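Chains: A (Unidentified, PDB 6ZMG) binds S-adenosyl-L-homocysteine in pockets shared between the subunits of a trimer and probably acts on S-adenosylmethionine. Local coordinates at residues I15-N20 against E100-E105; A49-Q54 against V72-I77; V107-Q112 against Y121-E126. All blocks are in the same frame, centred on the assembly; numbering follows the deposited sequence.

Interaction 1 (I15-N20 against E100-E105). With SAH (S-adenosyl-L-homocysteine), chain D.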
loop_
_atom_site.group_PDB
_atom_site.type_symbol
_atom_site.label_atom_id
_atom_site.label_comp_id
_atom_site.label_asym_id
_atom_site.label_seq_id
_atom_site.Cartn_x
_atom_site.Cartn_y
_atom_site.Cartn_z
ATOM N N ILE A 15 -6.088 -4.781 -6.500
ATOM C CA ILE A 15 -5.902 -5.851 -7.472
ATOM C C ILE A 15 -4.405 -6.053 -7.645
ATOM O O ILE A 15 -3.671 -5.087 -7.872
ATOM C CB ILE A 15 -6.554 -5.520 -8.831
ATOM C CG1 ILE A 15 -8.040 -5.184 -8.662
ATOM C CG2 ILE A 15 -6.388 -6.669 -9.794
ATOM C CD1 ILE A 15 -8.729 -4.764 -9.951
ATOM N N PHE A 16 -3.959 -7.301 -7.565
ATOM C CA PHE A 16 -2.562 -7.639 -7.794
ATOM C C PHE A 16 -2.429 -8.367 -9.121
ATOM O O PHE A 16 -3.041 -9.424 -9.310
ATOM C CB PHE A 16 -2.028 -8.506 -6.677
ATOM C CG PHE A 16 -2.060 -7.849 -5.330
ATOM C CD1 PHE A 16 -3.193 -7.888 -4.527
ATOM C CD2 PHE A 16 -0.967 -7.153 -4.880
ATOM C CE1 PHE A 16 -3.187 -7.261 -3.260
ATOM C CE2 PHE A 16 -0.949 -6.562 -3.629
ATOM C CZ PHE A 16 -2.046 -6.609 -2.820
ATOM N N VAL A 17 -1.606 -7.809 -10.015
ATOM C CA VAL A 17 -1.400 -8.331 -11.366
ATOM C C VAL A 17 0.093 -8.521 -11.578
ATOM O O VAL A 17 0.854 -7.548 -11.494
ATOM C CB VAL A 17 -1.912 -7.373 -12.458
ATOM C CG1 VAL A 17 -1.780 -8.038 -13.833
ATOM C CG2 VAL A 17 -3.321 -6.930 -12.203
ATOM N N GLY A 18 0.508 -9.748 -11.855
ATOM C CA GLY A 18 1.895 -10.024 -12.145
ATOM C C GLY A 18 2.258 -9.706 -13.583
ATOM O O GLY A 18 1.396 -9.591 -14.453
ATOM N N LEU A 19 3.565 -9.546 -13.817
ATOM C CA LEU A 19 4.085 -9.150 -15.117
ATOM C C LEU A 19 4.950 -10.221 -15.759
ATOM O O LEU A 19 5.397 -10.034 -16.899
ATOM C CB LEU A 19 4.852 -7.826 -15.020
ATOM C CG LEU A 19 4.033 -6.685 -14.425
ATOM C CD1 LEU A 19 4.877 -5.468 -14.175
ATOM C CD2 LEU A 19 2.861 -6.293 -15.305
ATOM N N ASN A 20 5.172 -11.342 -15.073
ATOM C CA ASN A 20 5.719 -12.532 -15.698
ATOM C C ASN A 20 4.597 -13.311 -16.368
ATOM O O ASN A 20 3.480 -13.384 -15.851
ATOM C CB ASN A 20 6.307 -13.484 -14.655
ATOM C CG ASN A 20 7.772 -13.253 -14.369
ATOM O OD1 ASN A 20 8.328 -12.185 -14.601
ATOM N ND2 ASN A 20 8.408 -14.279 -13.833
ATOM N N GLU A 100 -6.898 -12.277 -18.285
ATOM C CA GLU A 100 -6.813 -12.692 -19.680
ATOM C C GLU A 100 -5.771 -11.874 -20.437
ATOM O O GLU A 100 -4.927 -12.419 -21.159
ATOM C CB GLU A 100 -8.180 -12.527 -20.354
ATOM C CG GLU A 100 -8.105 -12.779 -21.837
ATOM C CD GLU A 100 -9.420 -12.569 -22.561
ATOM O OE1 GLU A 100 -10.478 -12.872 -21.975
ATOM O OE2 GLU A 100 -9.404 -12.097 -23.720
ATOM N N ASP A 101 -5.842 -10.551 -20.308
ATOM C CA ASP A 101 -5.050 -9.681 -21.163
ATOM C C ASP A 101 -3.566 -9.870 -20.913
ATOM O O ASP A 101 -2.748 -9.662 -21.820
ATOM C CB ASP A 101 -5.416 -8.226 -20.882
ATOM C CG ASP A 101 -6.849 -7.885 -21.280
ATOM O OD1 ASP A 101 -7.584 -8.772 -21.777
ATOM O OD2 ASP A 101 -7.238 -6.711 -21.092
ATOM N N PHE A 102 -3.202 -10.252 -19.694
ATOM C CA PHE A 102 -1.803 -10.434 -19.324
ATOM C C PHE A 102 -1.420 -11.898 -19.202
ATOM O O PHE A 102 -0.312 -12.205 -18.753
ATOM C CB PHE A 102 -1.480 -9.585 -18.105
ATOM C CG PHE A 102 -1.551 -8.125 -18.418
ATOM C CD1 PHE A 102 -0.574 -7.554 -19.215
ATOM C CD2 PHE A 102 -2.644 -7.357 -18.053
ATOM C CE1 PHE A 102 -0.632 -6.228 -19.569
ATOM C CE2 PHE A 102 -2.725 -6.025 -18.428
ATOM C CZ PHE A 102 -1.713 -5.454 -19.171
ATOM N N LYS A 103 -2.290 -12.802 -19.654
ATOM C CA LYS A 103 -1.947 -14.222 -19.765
ATOM C C LYS A 103 -1.536 -14.793 -18.412
ATOM O O LYS A 103 -0.586 -15.579 -18.297
ATOM C CB LYS A 103 -0.879 -14.453 -20.832
ATOM C CG LYS A 103 -1.326 -14.010 -22.177
ATOM C CD LYS A 103 -0.273 -14.301 -23.199
ATOM C CE LYS A 103 -0.727 -14.035 -24.572
ATOM N NZ LYS A 103 0.323 -14.519 -25.482
ATOM N N GLN A 104 -2.255 -14.381 -17.375
ATOM C CA GLN A 104 -1.906 -14.724 -16.005
ATOM C C GLN A 104 -2.654 -15.961 -15.532
ATOM O O GLN A 104 -3.802 -16.197 -15.902
ATOM C CB GLN A 104 -2.242 -13.563 -15.066
ATOM C CG GLN A 104 -1.488 -12.289 -15.348
ATOM C CD GLN A 104 -0.026 -12.479 -15.097
ATOM O OE1 GLN A 104 0.385 -12.642 -13.950
ATOM N NE2 GLN A 104 0.774 -12.513 -16.168
ATOM N N GLU A 105 -2.002 -16.734 -14.669
ATOM C CA GLU A 105 -2.684 -17.863 -14.051
ATOM C C GLU A 105 -3.615 -17.406 -12.939
ATOM O O GLU A 105 -4.690 -17.985 -12.749
ATOM C CB GLU A 105 -1.649 -18.837 -13.511
ATOM C CG GLU A 105 -2.182 -20.093 -12.927
ATOM C CD GLU A 105 -1.037 -20.919 -12.358
ATOM O OE1 GLU A 105 -0.567 -20.692 -11.214
ATOM O OE2 GLU A 105 -0.566 -21.777 -13.103
HETATM N N SAH D . 2.469 -14.095 -12.987
HETATM C CA SAH D . 1.645 -14.850 -12.030
HETATM C CB SAH D . 0.940 -13.887 -11.037
HETATM C CG SAH D . 1.164 -14.352 -9.618
HETATM S SD SAH D . 0.221 -13.470 -8.358
HETATM C C SAH D . 0.566 -15.722 -12.688
HETATM O O SAH D . -0.294 -16.256 -12.025
HETATM O OXT SAH D . 0.680 -15.874 -13.962
HETATM C "C5'" SAH D . 0.461 -11.726 -8.786
HETATM C "C4'" SAH D . 1.049 -10.911 -7.650
HETATM O "O4'" SAH D . 0.242 -11.062 -6.459
HETATM C "C3'" SAH D . 2.430 -11.343 -7.183
HETATM O "O3'" SAH D . 3.479 -10.865 -8.013
HETATM C "C2'" SAH D . 2.498 -10.695 -5.795
HETATM O "O2'" SAH D . 2.880 -9.333 -5.955
HETATM C "C1'" SAH D . 1.046 -10.804 -5.324
HETATM N N9 SAH D . 0.831 -11.889 -4.372
HETATM C C8 SAH D . 0.600 -13.213 -4.659
HETATM N N7 SAH D . 0.350 -13.946 -3.593
HETATM C C5 SAH D . 0.433 -13.042 -2.547
HETATM C C6 SAH D . 0.206 -13.175 -1.163
HETATM N N6 SAH D . -0.146 -14.322 -0.567
HETATM N N1 SAH D . 0.326 -12.062 -0.406
HETATM C C2 SAH D . 0.661 -10.911 -0.994
HETATM N N3 SAH D . 0.887 -10.664 -2.283
HETATM C C4 SAH D . 0.745 -11.776 -3.015
HETATM O O HOH W 1 -1.448 -11.750 -12.125
#
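Gln104, whose backbone N takes part in the Schellman motif that ends helix 84-101, reaches across to strand 11-21 and helps bind the amino acid end of S-adenosyl-L-homocysteine. Its carboxamide works in two directions. OE1 accepts a hydrogen bond from the ligand amino nitrogen N at 2.7 Å, and a water donates to the same OE1 while accepting from Gly18 N. NE2 donates to Asn20 O over 2.9 Å, a fairly straight bond (167°) to an acceptor lying close to the amide plane. It also donates to Phe102 O at 2.8 Å, again within the amide plane although it approaches from above the plane of that carbonyl. With both hydrogens of NE2 engaged, the amide is fixed in rotation, and OE1 is left facing the ligand. A sharp bend at chi2 (-66°) folds the chain back so that NE2 can reach Phe102 O two residues earlier. A leucine here would probably cost the ligand amino group its bond to OE1, leave Asn20 O and Phe102 O without the NE2 donor, and break the water link to Gly18. The next residue continues the grip, as Glu105 N donates to the ligand carboxylate OXT at 2.9 Å. Gly18 fits its place closely, because a CB on it would collide with CB of the ligand. Further out, Lys103 takes positive phi as the C-prime residue of the Schellman motif, with Gln104 N bonded to Arg99 O, which sets where the Gln104 side chain begins. Arg62 forms a salt bridge with the Glu105 carboxylate, and Ser50 OG and Ile77 O of the second subunit also bond to the ligand, so the pocket spans two chains. Away from the polar centre the packing is looser: Val17 CG1 meets the Phe102 ring at CD2, 4.4 Å away.

Interaction 2 (A49-Q54 against V72-I77). With SAH (S-adenosyl-L-homocysteine), chain B.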
loop_
_atom_site.group_PDB
_atom_site.type_symbol
_atom_site.label_atom_id
_atom_site.label_comp_id
_atom_site.label_asym_id
_atom_site.label_seq_id
_atom_site.Cartn_x
_atom_site.Cartn_y
_atom_site.Cartn_z
ATOM N N ALA A 49 -7.426 5.829 -10.414
ATOM C CA ALA A 49 -6.833 4.745 -9.647
ATOM C C ALA A 49 -5.365 5.064 -9.419
ATOM O O ALA A 49 -4.808 5.998 -10.005
ATOM C CB ALA A 49 -6.951 3.412 -10.389
ATOM N N SER A 50 -4.750 4.263 -8.558
ATOM C CA SER A 50 -3.321 4.298 -8.312
ATOM C C SER A 50 -2.728 2.937 -8.641
ATOM O O SER A 50 -3.360 1.896 -8.429
ATOM C CB SER A 50 -3.013 4.627 -6.847
ATOM O OG SER A 50 -3.458 5.935 -6.499
ATOM N N PHE A 51 -1.493 2.962 -9.129
ATOM C CA PHE A 51 -0.790 1.765 -9.567
ATOM C C PHE A 51 0.592 1.759 -8.929
ATOM O O PHE A 51 1.382 2.679 -9.146
ATOM C CB PHE A 51 -0.668 1.737 -11.091
ATOM C CG PHE A 51 -1.987 1.808 -11.813
ATOM C CD1 PHE A 51 -2.661 3.008 -11.968
ATOM C CD2 PHE A 51 -2.539 0.673 -12.336
ATOM C CE1 PHE A 51 -3.871 3.051 -12.631
ATOM C CE2 PHE A 51 -3.722 0.705 -13.005
ATOM C CZ PHE A 51 -4.388 1.896 -13.167
ATOM N N VAL A 52 0.890 0.717 -8.160
ATOM C CA VAL A 52 2.129 0.613 -7.399
ATOM C C VAL A 52 2.961 -0.528 -7.967
ATOM O O VAL A 52 2.502 -1.678 -8.022
ATOM C CB VAL A 52 1.835 0.367 -5.907
ATOM C CG1 VAL A 52 3.110 0.194 -5.113
ATOM C CG2 VAL A 52 0.967 1.483 -5.323
ATOM N N ALA A 53 4.197 -0.215 -8.347
ATOM C CA ALA A 53 5.133 -1.241 -8.774
ATOM C C ALA A 53 5.647 -2.021 -7.578
ATOM O O ALA A 53 5.923 -1.466 -6.515
ATOM C CB ALA A 53 6.323 -0.605 -9.479
ATOM N N GLN A 54 5.798 -3.320 -7.770
ATOM C CA GLN A 54 6.209 -4.202 -6.709
ATOM C C GLN A 54 7.122 -5.274 -7.270
ATOM O O GLN A 54 7.149 -5.535 -8.476
ATOM C CB GLN A 54 5.034 -5.001 -6.138
ATOM C CG GLN A 54 3.774 -4.226 -5.934
ATOM C CD GLN A 54 2.739 -5.030 -5.182
ATOM O OE1 GLN A 54 2.249 -4.608 -4.136
ATOM N NE2 GLN A 54 2.350 -6.167 -5.747
ATOM N N VAL A 72 2.114 -5.440 -10.099
ATOM C CA VAL A 72 1.431 -4.166 -9.948
ATOM C C VAL A 72 0.306 -4.337 -8.954
ATOM O O VAL A 72 -0.468 -5.295 -9.042
ATOM C CB VAL A 72 0.855 -3.661 -11.282
ATOM C CG1 VAL A 72 0.201 -2.309 -11.074
ATOM C CG2 VAL A 72 1.956 -3.608 -12.320
ATOM N N GLN A 73 0.255 -3.442 -7.985
ATOM C CA GLN A 73 -0.871 -3.341 -7.072
ATOM C C GLN A 73 -1.729 -2.165 -7.535
ATOM O O GLN A 73 -1.282 -1.011 -7.525
ATOM C CB GLN A 73 -0.378 -3.170 -5.640
ATOM C CG GLN A 73 -1.508 -3.031 -4.654
ATOM C CD GLN A 73 -1.085 -2.648 -3.253
ATOM O OE1 GLN A 73 -1.913 -2.176 -2.479
ATOM N NE2 GLN A 73 0.181 -2.902 -2.898
ATOM N N ILE A 74 -2.947 -2.466 -7.980
ATOM C CA ILE A 74 -3.901 -1.436 -8.384
ATOM C C ILE A 74 -4.764 -1.100 -7.179
ATOM O O ILE A 74 -5.356 -1.997 -6.568
ATOM C CB ILE A 74 -4.789 -1.915 -9.544
ATOM C CG1 ILE A 74 -3.959 -2.486 -10.686
ATOM C CG2 ILE A 74 -5.664 -0.763 -10.049
ATOM C CD1 ILE A 74 -4.801 -3.106 -11.768
ATOM N N ILE A 75 -4.839 0.179 -6.833
ATOM C CA ILE A 75 -5.630 0.650 -5.702
ATOM C C ILE A 75 -6.741 1.516 -6.270
ATOM O O ILE A 75 -6.468 2.515 -6.949
ATOM C CB ILE A 75 -4.783 1.440 -4.692
ATOM C CG1 ILE A 75 -3.613 0.598 -4.195
ATOM C CG2 ILE A 75 -5.662 1.955 -3.536
ATOM C CD1 ILE A 75 -2.593 1.404 -3.385
ATOM N N ILE A 76 -7.984 1.149 -5.972
ATOM C CA ILE A 76 -9.156 1.850 -6.479
ATOM C C ILE A 76 -10.001 2.292 -5.295
ATOM O O ILE A 76 -10.507 1.448 -4.548
ATOM C CB ILE A 76 -9.997 0.960 -7.409
ATOM C CG1 ILE A 76 -9.206 0.575 -8.650
ATOM C CG2 ILE A 76 -11.308 1.671 -7.800
ATOM C CD1 ILE A 76 -9.827 -0.568 -9.443
ATOM N N ILE A 77 -10.155 3.601 -5.121
ATOM C CA ILE A 77 -11.109 4.159 -4.162
ATOM C C ILE A 77 -12.336 4.595 -4.950
ATOM O O ILE A 77 -12.216 5.352 -5.920
ATOM C CB ILE A 77 -10.503 5.343 -3.390
ATOM C CG1 ILE A 77 -9.235 4.908 -2.652
ATOM C CG2 ILE A 77 -11.526 5.935 -2.410
ATOM C CD1 ILE A 77 -8.457 6.034 -2.088
HETATM N N SAH B . -2.136 16.266 -10.211
HETATM C CA SAH B . -3.540 16.103 -9.804
HETATM C CB SAH B . -3.656 15.086 -8.636
HETATM C CG SAH B . -4.711 14.054 -8.951
HETATM S SD SAH B . -5.127 12.936 -7.598
HETATM C C SAH B . -4.218 17.408 -9.364
HETATM O O SAH B . -5.308 17.397 -8.837
HETATM O OXT SAH B . -3.571 18.487 -9.638
HETATM C "C5'" SAH B . -3.512 12.413 -6.964
HETATM C "C4'" SAH B . -3.330 10.907 -6.973
HETATM O "O4'" SAH B . -4.416 10.270 -6.260
HETATM C "C3'" SAH B . -3.391 10.250 -8.343
HETATM O "O3'" SAH B . -2.176 10.359 -9.072
HETATM C "C2'" SAH B . -3.668 8.790 -7.968
HETATM O "O2'" SAH B . -2.432 8.172 -7.627
HETATM C "C1'" SAH B . -4.561 8.945 -6.734
HETATM N N9 SAH B . -5.976 8.729 -7.018
HETATM C C8 SAH B . -6.876 9.646 -7.505
HETATM N N7 SAH B . -8.109 9.187 -7.574
HETATM C C5 SAH B . -8.001 7.887 -7.110
HETATM C C6 SAH B . -8.963 6.885 -6.873
HETATM N N6 SAH B . -10.275 7.036 -7.098
HETATM N N1 SAH B . -8.525 5.715 -6.359
HETATM C C2 SAH B . -7.221 5.561 -6.117
HETATM N N3 SAH B . -6.229 6.432 -6.289
HETATM C C4 SAH B . -6.689 7.589 -6.781
#
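Ser50 OG is gripped by two groups of one bound S-adenosyl-L-homocysteine: it accepts from the ribose O2' at 2.7 Å and donates to adenine N3 at 2.8 Å. Across the strand pair, Ile77 reads the other edge of the same base, its N donating to N1 and its O accepting from N6. Residues 49-54 and 72-77 are the two arms of an antiparallel hairpin. Ser50 and Ile75, like Val52 and Gln73, form hydrogen-bonded pairs, each joined by two backbone bonds, whereas Phe51 and Ile74 form a non-hydrogen-bonded pair. With chi1 at -57°, Phe51 lies alongside Ile74, its CE2 3.8 Å from Ile74 CG2, while Val72 CG1 sits at the ring's edge. On the face that carries Ser50, Val52 CG2 meets Ile75 CD1. There Gln73 stretches out in an extended chain, and its NE2 donates to Gln54 OE1 at 3.0 Å, the two amide planes turned 66° apart. The NE2 of Gln54 is held in turn by Ser71. The Phe51 and Ile74 face packs against helices 29-43 and 84-101, strand 11-21 pairs with the other edge of 72-77, and Ala49 and Phe51 pair with a strand of the third subunit, carrying the sheet across the interface.

Interaction 3 (V107-Q112 against Y121-E126). With SAH (S-adenosyl-L-homocysteine), chain D.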
loop_
_atom_site.group_PDB
_atom_site.type_symbol
_atom_site.label_atom_id
_atom_site.label_comp_id
_atom_site.label_asym_id
_atom_site.label_seq_id
_atom_site.Cartn_x
_atom_site.Cartn_y
_atom_site.Cartn_z
ATOM N N VAL A 107 -5.010 -13.736 -10.691
ATOM C CA VAL A 107 -5.053 -12.329 -10.296
ATOM C C VAL A 107 -5.770 -12.279 -8.953
ATOM O O VAL A 107 -6.795 -12.942 -8.768
ATOM C CB VAL A 107 -5.773 -11.459 -11.346
ATOM C CG1 VAL A 107 -6.103 -10.100 -10.798
ATOM C CG2 VAL A 107 -4.898 -11.329 -12.603
ATOM N N ILE A 108 -5.240 -11.515 -8.011
ATOM C CA ILE A 108 -5.834 -11.418 -6.684
ATOM C C ILE A 108 -6.607 -10.116 -6.572
ATOM O O ILE A 108 -6.090 -9.044 -6.906
ATOM C CB ILE A 108 -4.759 -11.516 -5.591
ATOM C CG1 ILE A 108 -4.074 -12.870 -5.661
ATOM C CG2 ILE A 108 -5.378 -11.252 -4.232
ATOM C CD1 ILE A 108 -2.833 -12.910 -4.811
ATOM N N VAL A 109 -7.836 -10.204 -6.071
ATOM C CA VAL A 109 -8.714 -9.055 -5.899
ATOM C C VAL A 109 -9.184 -9.007 -4.453
ATOM O O VAL A 109 -9.644 -10.018 -3.907
ATOM C CB VAL A 109 -9.935 -9.134 -6.835
ATOM C CG1 VAL A 109 -10.921 -8.012 -6.531
ATOM C CG2 VAL A 109 -9.515 -9.076 -8.294
ATOM N N GLU A 110 -9.089 -7.830 -3.838
ATOM C CA GLU A 110 -9.567 -7.602 -2.478
ATOM C C GLU A 110 -10.531 -6.423 -2.493
ATOM O O GLU A 110 -10.175 -5.334 -2.958
ATOM C CB GLU A 110 -8.389 -7.323 -1.532
ATOM C CG GLU A 110 -8.802 -7.086 -0.086
ATOM C CD GLU A 110 -7.660 -6.681 0.824
ATOM O OE1 GLU A 110 -7.040 -7.565 1.439
ATOM O OE2 GLU A 110 -7.390 -5.474 0.946
ATOM N N ILE A 111 -11.746 -6.647 -1.985
ATOM C CA ILE A 111 -12.790 -5.637 -1.898
ATOM C C ILE A 111 -12.896 -5.226 -0.439
ATOM O O ILE A 111 -13.023 -6.090 0.438
ATOM C CB ILE A 111 -14.160 -6.181 -2.340
ATOM C CG1 ILE A 111 -14.113 -6.775 -3.741
ATOM C CG2 ILE A 111 -15.203 -5.080 -2.232
ATOM C CD1 ILE A 111 -13.825 -5.788 -4.810
ATOM N N GLN A 112 -12.909 -3.920 -0.188
ATOM C CA GLN A 112 -13.049 -3.383 1.154
ATOM C C GLN A 112 -14.229 -2.429 1.228
ATOM O O GLN A 112 -14.595 -1.781 0.241
ATOM C CB GLN A 112 -11.794 -2.613 1.580
ATOM C CG GLN A 112 -10.571 -3.508 1.710
ATOM C CD GLN A 112 -9.337 -2.748 2.086
ATOM O OE1 GLN A 112 -9.403 -1.566 2.412
ATOM N NE2 GLN A 112 -8.193 -3.418 2.045
ATOM N N TYR A 121 -10.511 -12.611 -3.460
ATOM C CA TYR A 121 -10.732 -13.575 -4.520
ATOM C C TYR A 121 -9.409 -13.834 -5.224
ATOM O O TYR A 121 -8.632 -12.901 -5.453
ATOM C CB TYR A 121 -11.680 -13.026 -5.629
ATOM C CG TYR A 121 -12.988 -12.499 -5.144
ATOM C CD1 TYR A 121 -14.034 -13.361 -4.861
ATOM C CD2 TYR A 121 -13.206 -11.144 -5.028
ATOM C CE1 TYR A 121 -15.255 -12.888 -4.421
ATOM C CE2 TYR A 121 -14.420 -10.651 -4.579
ATOM C CZ TYR A 121 -15.445 -11.529 -4.278
ATOM O OH TYR A 121 -16.666 -11.065 -3.846
ATOM N N SER A 122 -9.175 -15.078 -5.607
ATOM C CA SER A 122 -8.149 -15.397 -6.584
ATOM C C SER A 122 -8.871 -15.738 -7.874
ATOM O O SER A 122 -9.650 -16.688 -7.917
ATOM C CB SER A 122 -7.297 -16.579 -6.148
ATOM O OG SER A 122 -6.187 -16.672 -7.017
ATOM N N ILE A 123 -8.646 -14.955 -8.909
ATOM C CA ILE A 123 -9.260 -15.214 -10.202
ATOM C C ILE A 123 -8.281 -16.106 -10.941
ATOM O O ILE A 123 -7.183 -15.662 -11.276
ATOM C CB ILE A 123 -9.503 -13.915 -10.968
ATOM C CG1 ILE A 123 -10.441 -13.012 -10.176
ATOM C CG2 ILE A 123 -10.088 -14.247 -12.316
ATOM C CD1 ILE A 123 -10.619 -11.629 -10.767
ATOM N N THR A 124 -8.671 -17.353 -11.188
ATOM C CA THR A 124 -7.747 -18.401 -11.589
ATOM C C THR A 124 -8.086 -18.926 -12.970
ATOM O O THR A 124 -9.242 -19.255 -13.251
ATOM C CB THR A 124 -7.791 -19.538 -10.574
ATOM O OG1 THR A 124 -7.521 -18.989 -9.284
ATOM C CG2 THR A 124 -6.754 -20.542 -10.885
ATOM N N ALA A 125 -7.066 -19.023 -13.810
ATOM C CA ALA A 125 -7.245 -19.555 -15.147
ATOM C C ALA A 125 -7.666 -21.014 -15.078
ATOM O O ALA A 125 -7.181 -21.789 -14.247
ATOM C CB ALA A 125 -5.925 -19.462 -15.907
ATOM N N GLU A 126 -8.544 -21.392 -16.000
ATOM C CA GLU A 126 -9.040 -22.754 -16.125
ATOM C C GLU A 126 -8.360 -23.511 -17.260
ATOM O O GLU A 126 -8.964 -24.389 -17.892
ATOM C CB GLU A 126 -10.553 -22.713 -16.283
ATOM C CG GLU A 126 -11.269 -22.190 -15.045
ATOM C CD GLU A 126 -12.768 -22.117 -15.249
ATOM O OE1 GLU A 126 -13.389 -23.163 -15.468
ATOM O OE2 GLU A 126 -13.337 -21.025 -15.212
HETATM N N SAH D . 2.469 -14.095 -12.987
HETATM C CA SAH D . 1.645 -14.850 -12.030
HETATM C CB SAH D . 0.940 -13.887 -11.037
HETATM C CG SAH D . 1.164 -14.352 -9.618
HETATM S SD SAH D . 0.221 -13.470 -8.358
HETATM C C SAH D . 0.566 -15.722 -12.688
HETATM O O SAH D . -0.294 -16.256 -12.025
HETATM O OXT SAH D . 0.680 -15.874 -13.962
HETATM C "C5'" SAH D . 0.461 -11.726 -8.786
HETATM C "C4'" SAH D . 1.049 -10.911 -7.650
HETATM O "O4'" SAH D . 0.242 -11.062 -6.459
HETATM C "C3'" SAH D . 2.430 -11.343 -7.183
HETATM O "O3'" SAH D . 3.479 -10.865 -8.013
HETATM C "C2'" SAH D . 2.498 -10.695 -5.795
HETATM O "O2'" SAH D . 2.880 -9.333 -5.955
HETATM C "C1'" SAH D . 1.046 -10.804 -5.324
HETATM N N9 SAH D . 0.831 -11.889 -4.372
HETATM C C8 SAH D . 0.600 -13.213 -4.659
HETATM N N7 SAH D . 0.350 -13.946 -3.593
HETATM C C5 SAH D . 0.433 -13.042 -2.547
HETATM C C6 SAH D . 0.206 -13.175 -1.163
HETATM N N6 SAH D . -0.146 -14.322 -0.567
HETATM N N1 SAH D . 0.326 -12.062 -0.406
HETATM C C2 SAH D . 0.661 -10.911 -0.994
HETATM N N3 SAH D . 0.887 -10.664 -2.283
HETATM C C4 SAH D . 0.745 -11.776 -3.015
#
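The hairpin of strands 106-113 and 116-124 brings Val107-Val109 against Tyr121-Ile123 as antiparallel neighbours in the sheet. Four backbone bonds hold the register, two at the hydrogen-bonded pair Val107 and Ile123 and two at Val109 and Tyr121. The shortest runs from Ile123 N to Val107 O at 2.7 Å, with the donor nearly in line with the C=O bond. Val109 splits its two methyls between partners: CG2 packs on Ile123 CD1 at 3.7 Å, and CG1 lies 4.2 Å from Tyr121 CD2. Placing CG1 anti to the backbone N (chi1 173°) and CG2 beside that N lets both be used. Ile111 comes in at the edge of the Tyr121 ring, its CG1 4.0 Å from CE2. On the other face, Ile108 CD1 lies 3.4 Å from C8 of the adenine of S-adenosyl-L-homocysteine. Helix 84-101 packs on the face of Val109 and Tyr121, and residues 121-124 pair with a strand of the second subunit. The backbone thus supplies the polar bonds and the side chains supply apolar packing, so the hairpin offers the base an apolar contact, the terminal methyl of Ile108, rather than a hydrogen bond.

All three contacts are largely buried and reach one sheet, yet they differ in chemistry. Interactions 2 and 3 are regular hairpin pairings with repeated backbone bonds, whereas interaction 1 joins a strand to the turn after a helix mainly through one side-chain amide. Strand 11-21 lies between the hairpins: Ile15 and Val17 bond to Ile74 and Val72, and Phe16 N to Ile108 O. Interactions 1 and 3 touch the same ligand, one at its amino acid end and the other at its base, while residues 49-54 and 72-77 hold the adenosine of a different copy. Interactions 2 and 3 do not touch, and lie on opposite sides of the chain's centre.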